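Molybdate/tungstate binding protein (Sporomusa ovata, PDB 1FR3) binds the oxyanions molybdate and tungstate and probably serves in molybdenum homeostasis, storing or buffering them within a six-chain assembly. Local coordinates at residues 36-40 with 41-45. Sequence-based numbering, arbitrary orientation.
With WO4 (tungstate(VI)ion), chain R.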
ATOM      1  N   ALA A  36       1.625  12.015  -7.224  1.00  6.71           N
ATOM      2  CA  ALA A  36       2.362  11.085  -6.378  1.00  6.17           C
ATOM      3  C   ALA A  36       2.747  11.808  -5.081  1.00  6.01           C
ATOM      4  O   ALA A  36       3.107  12.990  -5.115  1.00  7.65           O
ATOM      5  CB  ALA A  36       3.614  10.570  -7.077  1.00  7.13           C
ATOM      6  N   ALA A  37       2.653  11.117  -3.962  1.00  4.95           N
ATOM      7  CA  ALA A  37       3.089  11.661  -2.673  1.00  4.82           C
ATOM      8  C   ALA A  37       4.301  10.835  -2.231  1.00  5.54           C
ATOM      9  O   ALA A  37       4.152   9.654  -1.910  1.00  5.84           O
ATOM     10  CB  ALA A  37       1.982  11.648  -1.651  1.00  5.40           C
ATOM     11  N   ILE A  38       5.469  11.456  -2.283  1.00  6.32           N
ATOM     12  CA  ILE A  38       6.724  10.791  -1.934  1.00  6.62           C
ATOM     13  C   ILE A  38       7.473  11.596  -0.881  1.00  7.22           C
ATOM     14  O   ILE A  38       7.024  12.684  -0.517  1.00  7.73           O
ATOM     15  CB  ILE A  38       7.609  10.583  -3.175  1.00  6.72           C
ATOM     16  CG1 ILE A  38       8.089  11.918  -3.757  1.00  6.76           C
ATOM     17  CG2 ILE A  38       6.843   9.784  -4.232  1.00  6.66           C
ATOM     18  CD1 ILE A  38       8.972  11.793  -4.978  1.00  8.24           C
ATOM     19  N   THR A  39       8.603  11.087  -0.383  1.00  6.47           N
ATOM     20  CA  THR A  39       9.325  11.877   0.624  1.00  6.99           C
ATOM     21  C   THR A  39      10.125  13.007  -0.016  1.00  7.47           C
ATOM     22  O   THR A  39      10.543  12.932  -1.169  1.00  6.56           O
ATOM     23  CB  THR A  39      10.271  10.997   1.459  1.00  6.90           C
ATOM     24  OG1 THR A  39      11.277  10.475   0.584  1.00  8.22           O
ATOM     25  CG2 THR A  39       9.506   9.856   2.116  1.00  7.64           C
ATOM     26  N   ILE A  40      10.365  14.060   0.770  1.00  9.02           N
ATOM     27  CA  ILE A  40      11.184  15.172   0.280  1.00 10.35           C
ATOM     28  C   ILE A  40      12.603  14.666   0.016  1.00 10.65           C
ATOM     29  O   ILE A  40      13.299  15.158  -0.872  1.00 10.76           O
ATOM     30  CB  ILE A  40      11.165  16.375   1.226  1.00 11.91           C
ATOM     31  CG1 ILE A  40      11.690  16.035   2.623  1.00 13.16           C
ATOM     32  CG2 ILE A  40       9.744  16.922   1.335  1.00 12.22           C
ATOM     33  CD1 ILE A  40      12.008  17.278   3.437  1.00 14.87           C
ATOM     34  N   ASP A  41      13.014  13.635   0.745  1.00 10.94           N
ATOM     35  CA  ASP A  41      14.321  13.021   0.563  1.00 11.81           C
ATOM     36  C   ASP A  41      14.483  12.535  -0.876  1.00 10.36           C
ATOM     37  O   ASP A  41      15.534  12.690  -1.491  1.00 10.21           O
ATOM     38  CB  ASP A  41      14.488  11.844   1.527  1.00 14.02           C
ATOM     39  CG  ASP A  41      14.340  12.274   2.983  1.00 16.13           C
ATOM     40  OD1 ASP A  41      13.204  12.664   3.335  1.00 17.26           O
ATOM     41  OD2 ASP A  41      15.329  12.193   3.733  1.00 18.31           O
ATOM     42  N   SER A  42      13.411  11.942  -1.407  1.00  9.06           N
ATOM     43  CA  SER A  42      13.435  11.435  -2.781  1.00  8.79           C
ATOM     44  C   SER A  42      13.510  12.566  -3.797  1.00  8.27           C
ATOM     45  O   SER A  42      14.150  12.426  -4.840  1.00  8.29           O
ATOM     46  CB  SER A  42      12.197  10.570  -3.031  1.00  9.23           C
ATOM     47  OG  SER A  42      12.270   9.357  -2.304  1.00  9.59           O
ATOM     48  N   VAL A  43      12.836  13.683  -3.520  1.00  8.35           N
ATOM     49  CA  VAL A  43      12.913  14.831  -4.430  1.00  8.83           C
ATOM     50  C   VAL A  43      14.364  15.295  -4.560  1.00  9.41           C
ATOM     51  O   VAL A  43      14.844  15.566  -5.657  1.00  9.84           O
ATOM     52  CB  VAL A  43      12.016  15.982  -3.948  1.00  8.65           C
ATOM     53  CG1 VAL A  43      12.255  17.242  -4.766  1.00 10.29           C
ATOM     54  CG2 VAL A  43      10.556  15.550  -4.048  1.00  9.74           C
ATOM     55  N   ALA A  44      15.038  15.361  -3.419  1.00 10.76           N
ATOM     56  CA  ALA A  44      16.438  15.757  -3.358  1.00 11.52           C
ATOM     57  C   ALA A  44      17.354  14.751  -4.045  1.00 11.24           C
ATOM     58  O   ALA A  44      18.195  15.117  -4.860  1.00 11.90           O
ATOM     59  CB  ALA A  44      16.853  15.912  -1.900  1.00 12.02           C
ATOM     60  N   ASP A  45      17.152  13.470  -3.753  1.00 10.26           N
ATOM     61  CA  ASP A  45      17.965  12.403  -4.328  1.00 10.55           C
ATOM     62  C   ASP A  45      17.827  12.337  -5.840  1.00 10.84           C
ATOM     63  O   ASP A  45      18.817  12.240  -6.567  1.00 11.83           O
ATOM     64  CB  ASP A  45      17.603  11.072  -3.671  1.00 10.48           C
ATOM     65  CG  ASP A  45      18.474   9.905  -4.084  1.00 11.15           C
ATOM     66  OD1 ASP A  45      19.666  10.099  -4.416  1.00 11.87           O
ATOM     67  OD2 ASP A  45      17.949   8.767  -4.075  1.00 10.00           O
TER
HETATM   68  W   WO4 R 406       9.030   7.243  -1.255  1.00  8.03           W
HETATM   69  O1  WO4 R 406      10.023   8.693  -1.222  1.00  6.00           O
HETATM   70  O2  WO4 R 406       8.657   6.764  -2.920  1.00  5.84           O
HETATM   71  O3  WO4 R 406       7.536   7.602  -0.436  1.00  6.41           O
HETATM   72  O4  WO4 R 406       9.859   5.897  -0.487  1.00  7.05           O
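The N-terminal end of helix 40-46 follows directly on strand 32-39, and at this junction Thr39 is the N-cap residue and, with Ile38 and Ser42, one wall of a tungstate pocket. The Ser42 backbone N gives its hydrogen to Thr39 OG1 at 3.3 Å, the capping bond, and more weakly to Thr39 O. In the helix proper, Ala44 N binds Ile40 O at 3.1 Å, with an N-H...O angle of 164°. Threonine suits the cap because its hydroxyl can accept from the helix and still donate: a chi1 of 64° tucks OG1 over its own backbone, where it meets both the first turn and the anion. Tungstate O1 takes this OG1 hydrogen at 2.8 Å and the Thr39 backbone N-H at 2.9 Å, the latter nearly straight (166°). Serine suits the first turn because its short side chain sets OG 2.6 Å from O1, though its proton may instead serve Ser4 O of the second subunit. That subunit completes the site with Ser4 OG, the backbone N atoms of Arg6 and Ala60, and Lys59 NZ. Ile38 lies against the anion with CA and CB, while its CD1 packs on Ser42 CB at 4.0 Å and meets Val43 CG2, the two branched chains crossing at about a right angle; both also touch Ile25 of strand 22-29, so their bulk seats the helix against the sheet. Were Thr39 exchanged for an alanine, Ser42 N would probably lose its side-chain cap and O1 the threonine hydroxyl, leaving the backbone N-H and perhaps Ser42 OG on this side. Gathering small neutral donors around one oxygen at a helix N-terminus, whose dipole would tend to favour negative charge, is consistent with holding a dianion at a subunit interface, with Lys59 of the second subunit probably contributing positive charge.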